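Local coordinates for protein polysaccharide deacetylase (Streptococcus pyogenes, PDB 6DQ3) that removes N-acetyl groups from the cell wall linkage unit of streptococcal rhamnopolysaccharides, as a zinc-containing member of the carbohydrate esterase 4 family, at residues Asp132-His137 / Thr149-Asp154; Ile168-Pro173 / Leu188-Gly193. All coordinates share one frame; numbering follows the deposited sequence.

Contact 1 (132-137 with 149-154) packs the loop carrying two zinc-binding histidines onto helix 145-162; contact 2 (168-173 with 188-193), about 10 Å away between centres, pairs two parallel strands further along the chain. They meet directly. His-133 NE2 binds zinc, while its ND1 lies 2.6 Å from Ala-171 O, a probable hydrogen bond that makes strand 169-171 second shell to the metal site. On the helix side, Tyr-190 OH lies 2.7 Å from Met-152 O, another probable hydrogen bond, and Met-152 CG packs 3.5 Å from Ile-170 CD1. Contact 1 holds zinc ligands; in contact 2 the nearest atom of the Tyr-172 side chain is about 8 Å from a zinc ion.

Contact 1: Asp132-His137 / Thr149-Asp154; sequences DHTVNH and TTEMKD. With ZN (zinc ion), chain D; EDO (1,2-ethanediol), chain H.
Glu-151 OE1 receives two consecutive backbone N-H groups: a weak, bent bond from Val-135 N at 3.0 Å and a nearly straight one from Asn-136 N at 2.9 Å (164° at the hydrogen), which takes its syn lone pair. The donating loop carries the His-x-x-x-His zinc motif of the carbohydrate esterase 4 family. His-133 NE2 and His-137 NE2 bind zinc at 2.2 and 2.1 Å, respectively, with Asp-78 and a water among the other ligands. Glu-151 itself stays off the metal and binds Val-135 and Asn-136, two of the three residues between the histidines. Its chain, bent at CB-CG (chi2 -73°), folds the carboxylate back toward the loop. OE2 takes Asn-136 ND2 at 2.9 Å from the syn side; the oxygen lies in the amide plane, although amide and carboxylate planes are 69° apart. These N-H groups probably compensate the charge of the buried acid. Two local turns shape the loop: Asp-132 OD1 accepts Thr-134 N from above the carboxylate plane in an Asx turn, its OD2 being bonded to Ser-155, and Thr-134 OG1 accepts His-137 N at 2.8 Å in an ST motif. Val-135 CG2 leans on the helix, 4.0 Å from Asp-154 CB. Asn-136 OD1 accepts a 2.6 Å hydrogen bond from O2 of a 1,2-ethanediol, probably from the crystallisation liquor.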
loop_
_atom_site.group_PDB
_atom_site.type_symbol
_atom_site.label_atom_id
_atom_site.label_comp_id
_atom_site.label_asym_id
_atom_site.label_seq_id
_atom_site.Cartn_x
_atom_site.Cartn_y
_atom_site.Cartn_z
ATOM N N ASP A 132 -0.536 -5.017 -6.492
ATOM C CA ASP A 132 -0.951 -4.533 -7.799
ATOM C C ASP A 132 -1.455 -3.099 -7.764
ATOM O O ASP A 132 -2.178 -2.699 -6.848
ATOM C CB ASP A 132 -2.043 -5.444 -8.364
ATOM C CG ASP A 132 -2.354 -5.146 -9.806
ATOM O OD1 ASP A 132 -3.132 -4.206 -10.065
ATOM O OD2 ASP A 132 -1.797 -5.841 -10.672
ATOM N N HIS A 133 -1.058 -2.323 -8.782
ATOM C CA HIS A 133 -1.566 -0.971 -8.979
ATOM C C HIS A 133 -1.823 -0.706 -10.460
ATOM O O HIS A 133 -1.645 0.420 -10.935
ATOM C CB HIS A 133 -0.597 0.055 -8.386
ATOM C CG HIS A 133 -1.239 1.355 -8.001
ATOM N ND1 HIS A 133 -2.531 1.446 -7.525
ATOM C CD2 HIS A 133 -0.749 2.616 -8.001
ATOM C CE1 HIS A 133 -2.813 2.712 -7.265
ATOM N NE2 HIS A 133 -1.746 3.442 -7.547
ATOM N N THR A 134 -2.243 -1.749 -11.188
ATOM C CA THR A 134 -2.562 -1.755 -12.613
ATOM C C THR A 134 -1.318 -1.625 -13.485
ATOM O O THR A 134 -0.211 -1.386 -12.987
ATOM C CB THR A 134 -3.553 -0.648 -13.002
ATOM O OG1 THR A 134 -2.868 0.606 -13.107
ATOM C CG2 THR A 134 -4.701 -0.543 -12.008
ATOM N N VAL A 135 -1.500 -1.784 -14.797
ATOM C CA VAL A 135 -0.391 -1.651 -15.735
ATOM C C VAL A 135 -0.097 -0.183 -16.014
ATOM O O VAL A 135 1.042 0.273 -15.876
ATOM C CB VAL A 135 -0.695 -2.406 -17.044
ATOM C CG1 VAL A 135 0.464 -2.234 -18.029
ATOM C CG2 VAL A 135 -0.981 -3.873 -16.787
ATOM N N ASN A 136 -1.117 0.582 -16.405
ATOM C CA ASN A 136 -0.928 1.941 -16.885
ATOM C C ASN A 136 -1.540 3.005 -15.982
ATOM O O ASN A 136 -1.481 4.190 -16.321
ATOM C CB ASN A 136 -1.503 2.057 -18.304
ATOM C CG ASN A 136 -0.780 1.159 -19.302
ATOM O OD1 ASN A 136 0.408 1.352 -19.581
ATOM N ND2 ASN A 136 -1.497 0.179 -19.850
ATOM N N HIS A 137 -2.104 2.620 -14.834
ATOM C CA HIS A 137 -2.680 3.558 -13.873
ATOM C C HIS A 137 -3.821 4.371 -14.475
ATOM O O HIS A 137 -3.877 5.595 -14.284
ATOM C CB HIS A 137 -1.586 4.492 -13.342
ATOM C CG HIS A 137 -1.865 5.064 -11.984
ATOM N ND1 HIS A 137 -2.470 6.290 -11.799
ATOM C CD2 HIS A 137 -1.580 4.598 -10.745
ATOM C CE1 HIS A 137 -2.566 6.542 -10.506
ATOM N NE2 HIS A 137 -2.031 5.532 -9.844
ATOM N N THR A 149 -10.341 -5.548 -16.929
ATOM C CA THR A 149 -9.792 -6.889 -16.773
ATOM C C THR A 149 -8.323 -6.920 -17.186
ATOM O O THR A 149 -7.467 -7.409 -16.439
ATOM C CB THR A 149 -10.618 -7.889 -17.583
ATOM O OG1 THR A 149 -11.998 -7.809 -17.195
ATOM C CG2 THR A 149 -10.126 -9.307 -17.355
ATOM N N THR A 150 -8.005 -6.368 -18.360
ATOM C CA THR A 150 -6.620 -6.352 -18.826
ATOM C C THR A 150 -5.716 -5.609 -17.848
ATOM O O THR A 150 -4.645 -6.101 -17.479
ATOM C CB THR A 150 -6.546 -5.716 -20.217
ATOM O OG1 THR A 150 -7.352 -6.468 -21.132
ATOM C CG2 THR A 150 -5.106 -5.670 -20.730
ATOM N N GLU A 151 -6.137 -4.420 -17.410
ATOM C CA GLU A 151 -5.295 -3.603 -16.541
ATOM C C GLU A 151 -5.022 -4.294 -15.211
ATOM O O GLU A 151 -3.927 -4.169 -14.650
ATOM C CB GLU A 151 -5.955 -2.247 -16.304
ATOM C CG GLU A 151 -5.847 -1.291 -17.477
ATOM C CD GLU A 151 -4.446 -0.727 -17.639
ATOM O OE1 GLU A 151 -3.636 -0.823 -16.691
ATOM O OE2 GLU A 151 -4.153 -0.183 -18.719
ATOM N N MET A 152 -6.004 -5.020 -14.684
ATOM C CA MET A 152 -5.847 -5.684 -13.400
ATOM C C MET A 152 -5.239 -7.072 -13.534
ATOM O O MET A 152 -4.604 -7.556 -12.590
ATOM C CB MET A 152 -7.204 -5.786 -12.696
ATOM C CG MET A 152 -7.708 -4.459 -12.133
ATOM S SD MET A 152 -9.182 -4.647 -11.104
ATOM C CE MET A 152 -10.480 -4.528 -12.342
ATOM N N LYS A 153 -5.419 -7.720 -14.685
ATOM C CA LYS A 153 -4.935 -9.079 -14.889
ATOM C C LYS A 153 -3.494 -9.113 -15.383
ATOM O O LYS A 153 -2.676 -9.876 -14.859
ATOM C CB LYS A 153 -5.824 -9.815 -15.899
ATOM C CG LYS A 153 -5.315 -11.201 -16.285
ATOM C CD LYS A 153 -6.219 -11.851 -17.326
ATOM C CE LYS A 153 -5.992 -13.356 -17.419
ATOM N NZ LYS A 153 -4.569 -13.704 -17.672
ATOM N N ASP A 154 -3.182 -8.323 -16.414
ATOM C CA ASP A 154 -1.852 -8.378 -17.009
ATOM C C ASP A 154 -0.784 -7.931 -16.020
ATOM O O ASP A 154 0.350 -8.418 -16.070
ATOM C CB ASP A 154 -1.794 -7.506 -18.265
ATOM C CG ASP A 154 -2.518 -8.118 -19.449
ATOM O OD1 ASP A 154 -3.027 -9.255 -19.339
ATOM O OD2 ASP A 154 -2.572 -7.449 -20.502
HETATM ZN ZN ZN D . -1.627 5.602 -7.822
HETATM C C1 EDO H . 4.662 3.402 -18.819
HETATM O O1 EDO H . 5.289 4.332 -19.708
HETATM C C2 EDO H . 3.273 3.049 -19.342
HETATM O O2 EDO H . 2.747 1.998 -18.531
HETATM O O HOH W 1 -1.386 7.970 -7.908
#

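Contact 2: Ile168-Pro173 / Leu188-Gly193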
loop_
_atom_site.group_PDB
_atom_site.type_symbol
_atom_site.label_atom_id
_atom_site.label_comp_id
_atom_site.label_asym_id
_atom_site.label_seq_id
_atom_site.Cartn_x
_atom_site.Cartn_y
_atom_site.Cartn_z
ATOM N N ILE A 168 -2.074 -10.858 -4.321
ATOM C CA ILE A 168 -3.427 -10.988 -3.786
ATOM C C ILE A 168 -4.112 -9.657 -3.541
ATOM O O ILE A 168 -5.324 -9.651 -3.276
ATOM C CB ILE A 168 -3.441 -11.821 -2.485
ATOM C CG1 ILE A 168 -2.615 -11.138 -1.390
ATOM C CG2 ILE A 168 -2.890 -13.212 -2.736
ATOM C CD1 ILE A 168 -2.898 -11.681 -0.001
ATOM N N ALA A 169 -3.398 -8.531 -3.600
ATOM C CA ALA A 169 -3.973 -7.245 -3.237
ATOM C C ALA A 169 -3.821 -6.252 -4.376
ATOM O O ALA A 169 -2.839 -6.282 -5.123
ATOM C CB ALA A 169 -3.309 -6.679 -1.967
ATOM N N ILE A 170 -4.805 -5.360 -4.492
ATOM C CA ILE A 170 -4.779 -4.290 -5.480
ATOM C C ILE A 170 -5.146 -2.983 -4.790
ATOM O O ILE A 170 -5.951 -2.954 -3.851
ATOM C CB ILE A 170 -5.734 -4.577 -6.669
ATOM C CG1 ILE A 170 -5.676 -3.448 -7.703
ATOM C CG2 ILE A 170 -7.160 -4.783 -6.160
ATOM C CD1 ILE A 170 -6.451 -3.738 -8.973
ATOM N N ALA A 171 -4.515 -1.900 -5.239
ATOM C CA ALA A 171 -4.921 -0.539 -4.899
ATOM C C ALA A 171 -5.452 0.110 -6.174
ATOM O O ALA A 171 -4.744 0.154 -7.182
ATOM C CB ALA A 171 -3.753 0.272 -4.330
ATOM N N TYR A 172 -6.689 0.596 -6.139
ATOM C CA TYR A 172 -7.283 1.197 -7.335
ATOM C C TYR A 172 -6.683 2.578 -7.575
ATOM O O TYR A 172 -6.581 3.373 -6.632
ATOM C CB TYR A 172 -8.803 1.292 -7.192
ATOM C CG TYR A 172 -9.396 -0.027 -6.770
ATOM C CD1 TYR A 172 -9.307 -1.137 -7.597
ATOM C CD2 TYR A 172 -10.002 -0.176 -5.533
ATOM C CE1 TYR A 172 -9.806 -2.346 -7.209
ATOM C CE2 TYR A 172 -10.518 -1.385 -5.140
ATOM C CZ TYR A 172 -10.414 -2.469 -5.981
ATOM O OH TYR A 172 -10.921 -3.684 -5.599
ATOM N N PRO A 173 -6.261 2.894 -8.803
ATOM C CA PRO A 173 -5.682 4.219 -9.057
ATOM C C PRO A 173 -6.639 5.333 -8.666
ATOM O O PRO A 173 -7.806 5.352 -9.069
ATOM C CB PRO A 173 -5.396 4.202 -10.564
ATOM C CG PRO A 173 -5.126 2.751 -10.850
ATOM C CD PRO A 173 -6.096 1.994 -9.960
ATOM N N LEU A 188 -10.625 -12.315 -10.818
ATOM C CA LEU A 188 -9.196 -12.448 -11.057
ATOM C C LEU A 188 -8.442 -12.956 -9.834
ATOM O O LEU A 188 -7.210 -12.952 -9.844
ATOM C CB LEU A 188 -8.617 -11.104 -11.498
ATOM C CG LEU A 188 -9.136 -10.542 -12.820
ATOM C CD1 LEU A 188 -8.561 -9.167 -13.084
ATOM C CD2 LEU A 188 -8.796 -11.502 -13.953
ATOM N N ASN A 189 -9.156 -13.368 -8.788
ATOM C CA ASN A 189 -8.586 -14.000 -7.603
ATOM C C ASN A 189 -7.796 -13.032 -6.730
ATOM O O ASN A 189 -6.912 -13.459 -5.978
ATOM C CB ASN A 189 -7.719 -15.202 -7.997
ATOM C CG ASN A 189 -8.545 -16.359 -8.574
ATOM O OD1 ASN A 189 -8.223 -16.906 -9.632
ATOM N ND2 ASN A 189 -9.615 -16.727 -7.877
ATOM N N TYR A 190 -8.090 -11.736 -6.807
ATOM C CA TYR A 190 -7.644 -10.820 -5.770
ATOM C C TYR A 190 -8.390 -11.101 -4.472
ATOM O O TYR A 190 -9.588 -11.384 -4.478
ATOM C CB TYR A 190 -7.883 -9.376 -6.190
ATOM C CG TYR A 190 -6.893 -8.867 -7.197
ATOM C CD1 TYR A 190 -5.621 -8.477 -6.805
ATOM C CD2 TYR A 190 -7.227 -8.768 -8.535
ATOM C CE1 TYR A 190 -4.710 -8.004 -7.722
ATOM C CE2 TYR A 190 -6.332 -8.303 -9.456
ATOM C CZ TYR A 190 -5.069 -7.918 -9.045
ATOM O OH TYR A 190 -4.163 -7.449 -9.962
ATOM N N LYS A 191 -7.678 -11.011 -3.354
ATOM C CA LYS A 191 -8.265 -11.249 -2.041
ATOM C C LYS A 191 -8.523 -9.967 -1.269
ATOM O O LYS A 191 -9.438 -9.927 -0.435
ATOM C CB LYS A 191 -7.346 -12.152 -1.212
ATOM C CG LYS A 191 -7.063 -13.510 -1.844
ATOM C CD LYS A 191 -8.349 -14.303 -2.034
ATOM C CE LYS A 191 -8.105 -15.649 -2.712
ATOM N NZ LYS A 191 -9.378 -16.410 -2.889
ATOM N N LEU A 192 -7.734 -8.926 -1.541
ATOM C CA LEU A 192 -7.821 -7.649 -0.856
ATOM C C LEU A 192 -7.789 -6.515 -1.868
ATOM O O LEU A 192 -7.118 -6.600 -2.901
ATOM C CB LEU A 192 -6.660 -7.448 0.127
ATOM C CG LEU A 192 -6.554 -8.416 1.301
ATOM C CD1 LEU A 192 -5.236 -8.177 2.042
ATOM C CD2 LEU A 192 -7.736 -8.280 2.237
ATOM N N GLY A 193 -8.508 -5.443 -1.552
ATOM C CA GLY A 193 -8.485 -4.234 -2.346
ATOM C C GLY A 193 -8.542 -3.025 -1.438
ATOM O O GLY A 193 -9.291 -3.025 -0.458
#
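Ile-170 stands over one face of the Tyr-190 ring, the two side chains crossing at about a right angle. Its CB makes the CH-pi contact, 4.1 Å from the ring centroid and displaced toward the rim, so the nearest ring atom is Tyr-190 CE1 at 3.7 Å. The same ring turns its edge to the opposing main chain, with Ile-168 O near its plane, 3.7 Å from CD1. That carbonyl is also held by two backbone donors, Lys-191 N at 2.7 Å and Leu-192 N at 3.1 Å. Strands 169-171 and 192-198 are neighbours in a parallel beta-alpha-beta unit; the intervening helix 179-187 ends in a Schellman motif with Asn-189 at C-prime, and Tyr-190 follows directly. Ile-170 N returns a bond to Leu-192 O, setting Ala-169 beside Leu-192 on one sheet face, where their CB atoms lie 4.0 Å apart, while the Ile-170 side chain lies on the other face, its backbone paired with Gly-193. At the margin of the pairing, Ile-168 CB rests against the aliphatic CG of Lys-191. The Tyr-172 ring approaches Gly-193 obliquely, its OH 4.1 Å from the glycine CA and hydrogen-bonded to Leu-208 O.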